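Local coordinates for sialidase domain-containing protein (Dyadobacter fermentans, PDB 5HX0) that is of unknown function but carries a sialidase-like, BNR-repeat beta-propeller domain, which is consistent with binding or processing of glycans, at residues Phe279-Ala292 with Ala303-Ala316. Residues are numbered along the deposited sequence; the frame is centred on the assembly and turned at random. Where two conformers were deposited one is given.
Sequences FLRTAGLGDQACIA and AWEKMGFQGHPMHA
Ile291 and Glu305 form an antiparallel hydrogen-bonded pair, each N donating to the other's O, and beyond it the register slips by two residues between the pairs Cys290-Lys306 and Gln288-Gln310, which defines a beta bulge. Ala289 spans the bulge, its N bonded to Phe309 O and its O accepting Met307 N at 2.9 Å. Gln288 works at the same corner: in the conformer given here, one of two, OE1 tentatively receives Gly308 N, in line with the side-chain C=O although the N-H...O angle is bent, while CG lies across the Lys306 chain. Strand 305-307 is an outer strand of the four-stranded antiparallel sheet that begins with 262-270, and 308-313 carries the chain over to strand 314-318, the first of the next sheet, as between consecutive blades of a beta-propeller. Ala289 CB makes an off-centre CH-pi contact with the Phe309 ring, nearest CE2. Selenomethionine Met307 packs within its own sheet, CE against Ala289 CB and SE at the edge of the Phe279 ring, 3.9 Å from CD1, a Met-aromatic contact. The next sheet enters through selenomethionine Met314, whose CE is 3.6 Å from Ala289 CB, and through Ala316 CB against Phe279 CE2; a water bridges Phe279 O and Met314 N. At the turn end, Gln310 NE2 donates an almost straight bond to Gly286 O. His312 is gripped from two directions: ND1 donates in its ring plane to Asp287 OD1 at 2.6 Å, on the syn side but 29° out of the carboxylate plane, while the Arg281 guanidinium stacks on one ring face, planes 25° apart and centres 3.8 Å apart. An extended chain, with CG anti to the backbone N (chi1 170°), carries Arg281 across this ring to a salt bridge with Glu265; Asp287 OD2 is bonded to His332.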
loop_
_atom_site.group_PDB
_atom_site.type_symbol
_atom_site.label_atom_id
_atom_site.label_comp_id
_atom_site.label_asym_id
_atom_site.label_seq_id
_atom_site.Cartn_x
_atom_site.Cartn_y
_atom_site.Cartn_z
ATOM N N PHE A 279 -4.585 26.556 -17.162
ATOM C CA PHE A 279 -3.774 27.388 -16.277
ATOM C C PHE A 279 -2.493 26.630 -15.932
ATOM O O PHE A 279 -2.555 25.554 -15.325
ATOM C CB PHE A 279 -4.543 27.751 -15.002
ATOM C CG PHE A 279 -5.852 28.467 -15.250
ATOM C CD1 PHE A 279 -5.868 29.836 -15.559
ATOM C CD2 PHE A 279 -7.058 27.785 -15.162
ATOM C CE1 PHE A 279 -7.074 30.520 -15.772
ATOM C CE2 PHE A 279 -8.280 28.462 -15.387
ATOM C CZ PHE A 279 -8.278 29.834 -15.687
ATOM N N LEU A 280 -1.340 27.208 -16.272
ATOM C CA LEU A 280 -0.110 26.441 -16.472
ATOM C C LEU A 280 1.016 26.869 -15.534
ATOM O O LEU A 280 1.344 28.057 -15.439
ATOM C CB LEU A 280 0.359 26.581 -17.916
ATOM C CG LEU A 280 -0.726 26.460 -18.986
ATOM C CD1 LEU A 280 -0.169 26.863 -20.329
ATOM C CD2 LEU A 280 -1.266 25.029 -19.037
ATOM N N ARG A 281 1.610 25.890 -14.853
ATOM C CA ARG A 281 2.880 26.073 -14.155
ATOM C C ARG A 281 4.043 25.984 -15.146
ATOM O O ARG A 281 4.043 25.144 -16.045
ATOM C CB ARG A 281 3.043 25.004 -13.074
ATOM C CG ARG A 281 4.442 24.950 -12.437
ATOM C CD ARG A 281 4.523 23.837 -11.382
ATOM N NE ARG A 281 5.870 23.753 -10.821
ATOM C CZ ARG A 281 6.203 23.031 -9.750
ATOM N NH1 ARG A 281 5.292 22.309 -9.118
ATOM N NH2 ARG A 281 7.451 23.041 -9.297
ATOM N N THR A 282 5.043 26.843 -14.978
ATOM C CA THR A 282 6.170 26.874 -15.902
ATOM C C THR A 282 7.474 26.532 -15.185
ATOM O O THR A 282 7.579 26.612 -13.961
ATOM C CB THR A 282 6.338 28.253 -16.573
ATOM O OG1 THR A 282 6.450 29.265 -15.566
ATOM C CG2 THR A 282 5.168 28.574 -17.515
ATOM N N ALA A 283 8.476 26.169 -15.979
ATOM C CA ALA A 283 9.872 26.149 -15.555
ATOM C C ALA A 283 10.667 26.950 -16.575
ATOM O O ALA A 283 10.390 26.880 -17.776
ATOM C CB ALA A 283 10.425 24.709 -15.439
ATOM N N GLY A 284 11.623 27.744 -16.098
ATOM C CA GLY A 284 12.397 28.583 -16.995
ATOM C C GLY A 284 11.763 29.916 -17.322
ATOM O O GLY A 284 12.203 30.580 -18.265
ATOM N N LEU A 285 10.739 30.330 -16.587
ATOM C CA LEU A 285 10.099 31.612 -16.838
ATOM C C LEU A 285 9.835 32.335 -15.527
ATOM O O LEU A 285 8.826 33.027 -15.377
ATOM C CB LEU A 285 8.802 31.445 -17.635
ATOM C CG LEU A 285 8.241 32.658 -18.390
ATOM C CD1 LEU A 285 9.261 33.177 -19.422
ATOM C CD2 LEU A 285 6.937 32.296 -19.090
ATOM N N GLY A 286 10.745 32.195 -14.567
ATOM C CA GLY A 286 10.653 32.956 -13.328
ATOM C C GLY A 286 9.405 32.690 -12.524
ATOM O O GLY A 286 8.883 33.611 -11.882
ATOM N N ASP A 287 8.884 31.457 -12.579
ATOM C CA ASP A 287 7.646 31.054 -11.911
ATOM C C ASP A 287 6.425 31.827 -12.415
ATOM O O ASP A 287 5.422 31.960 -11.697
ATOM C CB ASP A 287 7.758 31.181 -10.383
ATOM C CG ASP A 287 6.677 30.369 -9.644
ATOM O OD1 ASP A 287 6.207 29.362 -10.206
ATOM O OD2 ASP A 287 6.284 30.736 -8.519
ATOM N N GLN A 288 6.482 32.341 -13.638
ATOM C CA GLN A 288 5.334 33.043 -14.189
ATOM C C GLN A 288 4.201 32.059 -14.462
ATOM O O GLN A 288 4.395 31.052 -15.151
ATOM C CB GLN A 288 5.731 33.763 -15.474
ATOM C CG GLN A 288 4.609 34.511 -16.127
ATOM C CD GLN A 288 4.287 35.811 -15.432
ATOM O OE1 GLN A 288 3.183 36.321 -15.560
ATOM N NE2 GLN A 288 5.253 36.358 -14.699
ATOM N N ALA A 289 3.015 32.353 -13.928
ATOM C CA ALA A 289 1.850 31.519 -14.186
ATOM C C ALA A 289 1.275 31.883 -15.553
ATOM O O ALA A 289 1.081 33.066 -15.857
ATOM C CB ALA A 289 0.811 31.727 -13.082
ATOM N N CYS A 290 1.010 30.883 -16.385
ATOM C CA CYS A 290 0.595 31.158 -17.757
ATOM C C CYS A 290 -0.786 30.583 -18.052
ATOM O O CYS A 290 -1.347 29.794 -17.285
ATOM C CB CYS A 290 1.620 30.609 -18.760
ATOM S SG CYS A 290 3.189 31.525 -18.687
ATOM N N ILE A 291 -1.330 30.985 -19.199
ATOM C CA ILE A 291 -2.661 30.550 -19.612
ATOM C C ILE A 291 -2.625 30.262 -21.106
ATOM O O ILE A 291 -1.900 30.922 -21.860
ATOM C CB ILE A 291 -3.728 31.616 -19.257
ATOM C CG1 ILE A 291 -5.145 31.098 -19.496
ATOM C CG2 ILE A 291 -3.464 32.931 -20.034
ATOM C CD1 ILE A 291 -6.253 32.039 -18.995
ATOM N N ALA A 292 -3.368 29.247 -21.528
ATOM C CA ALA A 292 -3.584 28.988 -22.944
ATOM C C ALA A 292 -5.068 28.724 -23.157
ATOM O O ALA A 292 -5.735 28.137 -22.296
ATOM C CB ALA A 292 -2.732 27.805 -23.441
ATOM N N ALA A 303 -1.758 31.059 -28.850
ATOM C CA ALA A 303 -0.458 31.151 -28.187
ATOM C C ALA A 303 -0.616 31.288 -26.677
ATOM O O ALA A 303 -1.528 31.965 -26.189
ATOM C CB ALA A 303 0.326 32.342 -28.741
ATOM N N TRP A 304 0.276 30.645 -25.925
ATOM C CA TRP A 304 0.204 30.784 -24.470
ATOM C C TRP A 304 0.626 32.200 -24.069
ATOM O O TRP A 304 1.409 32.853 -24.762
ATOM C CB TRP A 304 1.077 29.727 -23.774
ATOM C CG TRP A 304 2.522 29.761 -24.199
ATOM C CD1 TRP A 304 3.096 29.086 -25.261
ATOM C CD2 TRP A 304 3.572 30.521 -23.600
ATOM N NE1 TRP A 304 4.437 29.379 -25.338
ATOM C CE2 TRP A 304 4.753 30.263 -24.336
ATOM C CE3 TRP A 304 3.632 31.398 -22.510
ATOM C CZ2 TRP A 304 5.980 30.850 -24.010
ATOM C CZ3 TRP A 304 4.850 31.980 -22.191
ATOM C CH2 TRP A 304 6.008 31.698 -22.938
ATOM N N GLU A 305 0.074 32.692 -22.952
ATOM C CA GLU A 305 0.354 34.044 -22.456
ATOM C C GLU A 305 0.773 34.003 -20.994
ATOM O O GLU A 305 0.271 33.189 -20.217
ATOM C CB GLU A 305 -0.871 34.972 -22.508
ATOM C CG GLU A 305 -1.554 35.157 -23.830
ATOM C CD GLU A 305 -2.830 35.995 -23.677
ATOM O OE1 GLU A 305 -2.851 36.895 -22.806
ATOM O OE2 GLU A 305 -3.812 35.743 -24.411
ATOM N N LYS A 306 1.629 34.945 -20.600
ATOM C CA LYS A 306 1.834 35.190 -19.172
ATOM C C LYS A 306 0.593 35.847 -18.575
ATOM O O LYS A 306 0.048 36.805 -19.143
ATOM C CB LYS A 306 3.048 36.092 -18.939
ATOM C CG LYS A 306 4.355 35.563 -19.484
ATOM C CD LYS A 306 5.455 36.566 -19.252
ATOM C CE LYS A 306 6.316 36.682 -20.490
ATOM N NZ LYS A 306 7.371 37.694 -20.308
HETATM N N MSE A 307 0.157 35.358 -17.424
HETATM C CA MSE A 307 -0.971 35.996 -16.747
HETATM C C MSE A 307 -0.569 37.257 -15.995
HETATM O O MSE A 307 -1.424 38.089 -15.674
HETATM C CB MSE A 307 -1.659 35.004 -15.810
HETATM C CG MSE A 307 -2.503 34.032 -16.607
HETATM SE SE MSE A 307 -3.811 33.103 -15.501
HETATM C CE MSE A 307 -2.524 31.924 -14.685
ATOM N N GLY A 308 0.726 37.414 -15.736
ATOM C CA GLY A 308 1.241 38.598 -15.072
ATOM C C GLY A 308 1.538 38.447 -13.598
ATOM O O GLY A 308 1.684 39.462 -12.913
ATOM N N PHE A 309 1.629 37.224 -13.081
ATOM C CA PHE A 309 1.965 37.029 -11.674
ATOM C C PHE A 309 2.711 35.711 -11.507
ATOM O O PHE A 309 2.710 34.861 -12.403
ATOM C CB PHE A 309 0.717 37.057 -10.787
ATOM C CG PHE A 309 -0.280 35.940 -11.069
ATOM C CD1 PHE A 309 -1.307 36.118 -11.990
ATOM C CD2 PHE A 309 -0.211 34.738 -10.375
ATOM C CE1 PHE A 309 -2.232 35.098 -12.230
ATOM C CE2 PHE A 309 -1.139 33.706 -10.599
ATOM C CZ PHE A 309 -2.144 33.882 -11.531
ATOM N N GLN A 310 3.359 35.563 -10.348
ATOM C CA GLN A 310 4.041 34.332 -9.960
ATOM C C GLN A 310 3.130 33.462 -9.103
ATOM O O GLN A 310 2.423 33.957 -8.217
ATOM C CB GLN A 310 5.313 34.621 -9.157
ATOM C CG GLN A 310 6.409 35.368 -9.873
ATOM C CD GLN A 310 7.619 35.590 -8.969
ATOM O OE1 GLN A 310 7.516 36.238 -7.928
ATOM N NE2 GLN A 310 8.763 35.028 -9.351
ATOM N N GLY A 311 3.177 32.168 -9.357
ATOM C CA GLY A 311 2.482 31.185 -8.546
ATOM C C GLY A 311 2.346 29.881 -9.297
ATOM O O GLY A 311 2.391 29.831 -10.531
ATOM N N HIS A 312 2.165 28.808 -8.530
ATOM C CA HIS A 312 1.984 27.472 -9.075
ATOM C C HIS A 312 1.673 26.481 -7.949
ATOM O O HIS A 312 1.948 26.741 -6.792
ATOM C CB HIS A 312 3.243 26.992 -9.819
ATOM C CG HIS A 312 4.365 26.599 -8.910
ATOM N ND1 HIS A 312 5.485 27.385 -8.736
ATOM C CD2 HIS A 312 4.553 25.500 -8.138
ATOM C CE1 HIS A 312 6.314 26.788 -7.895
ATOM N NE2 HIS A 312 5.773 25.643 -7.515
ATOM N N PRO A 313 1.074 25.335 -8.292
ATOM C CA PRO A 313 0.351 25.151 -9.541
ATOM C C PRO A 313 -1.009 25.840 -9.377
ATOM O O PRO A 313 -1.290 26.351 -8.291
ATOM C CB PRO A 313 0.213 23.629 -9.647
ATOM C CG PRO A 313 0.076 23.193 -8.195
ATOM C CD PRO A 313 0.935 24.184 -7.386
HETATM N N MSE A 314 -1.834 25.831 -10.412
HETATM C CA MSE A 314 -3.109 26.538 -10.399
HETATM C C MSE A 314 -4.280 25.556 -10.346
HETATM O O MSE A 314 -4.171 24.441 -10.863
HETATM C CB MSE A 314 -3.245 27.442 -11.645
HETATM C CG MSE A 314 -2.822 28.924 -11.421
HETATM SE SE MSE A 314 -0.935 29.100 -11.048
HETATM C CE MSE A 314 -0.122 28.283 -12.625
ATOM N N HIS A 315 -5.380 25.982 -9.714
ATOM C CA HIS A 315 -6.640 25.247 -9.691
ATOM C C HIS A 315 -7.779 26.232 -9.929
ATOM O O HIS A 315 -7.772 27.322 -9.356
ATOM C CB HIS A 315 -6.879 24.523 -8.332
ATOM C CG HIS A 315 -8.190 23.805 -8.280
ATOM N ND1 HIS A 315 -9.325 24.360 -7.723
ATOM C CD2 HIS A 315 -8.572 22.613 -8.799
ATOM C CE1 HIS A 315 -10.340 23.523 -7.872
ATOM N NE2 HIS A 315 -9.916 22.468 -8.543
ATOM N N ALA A 316 -8.756 25.859 -10.754
ATOM C CA ALA A 316 -9.883 26.743 -11.057
ATOM C C ALA A 316 -11.189 26.094 -10.628
ATOM O O ALA A 316 -11.434 24.922 -10.937
ATOM C CB ALA A 316 -9.954 27.087 -12.546
HETATM O O HOH W 1 -1.319 24.547 -12.956
#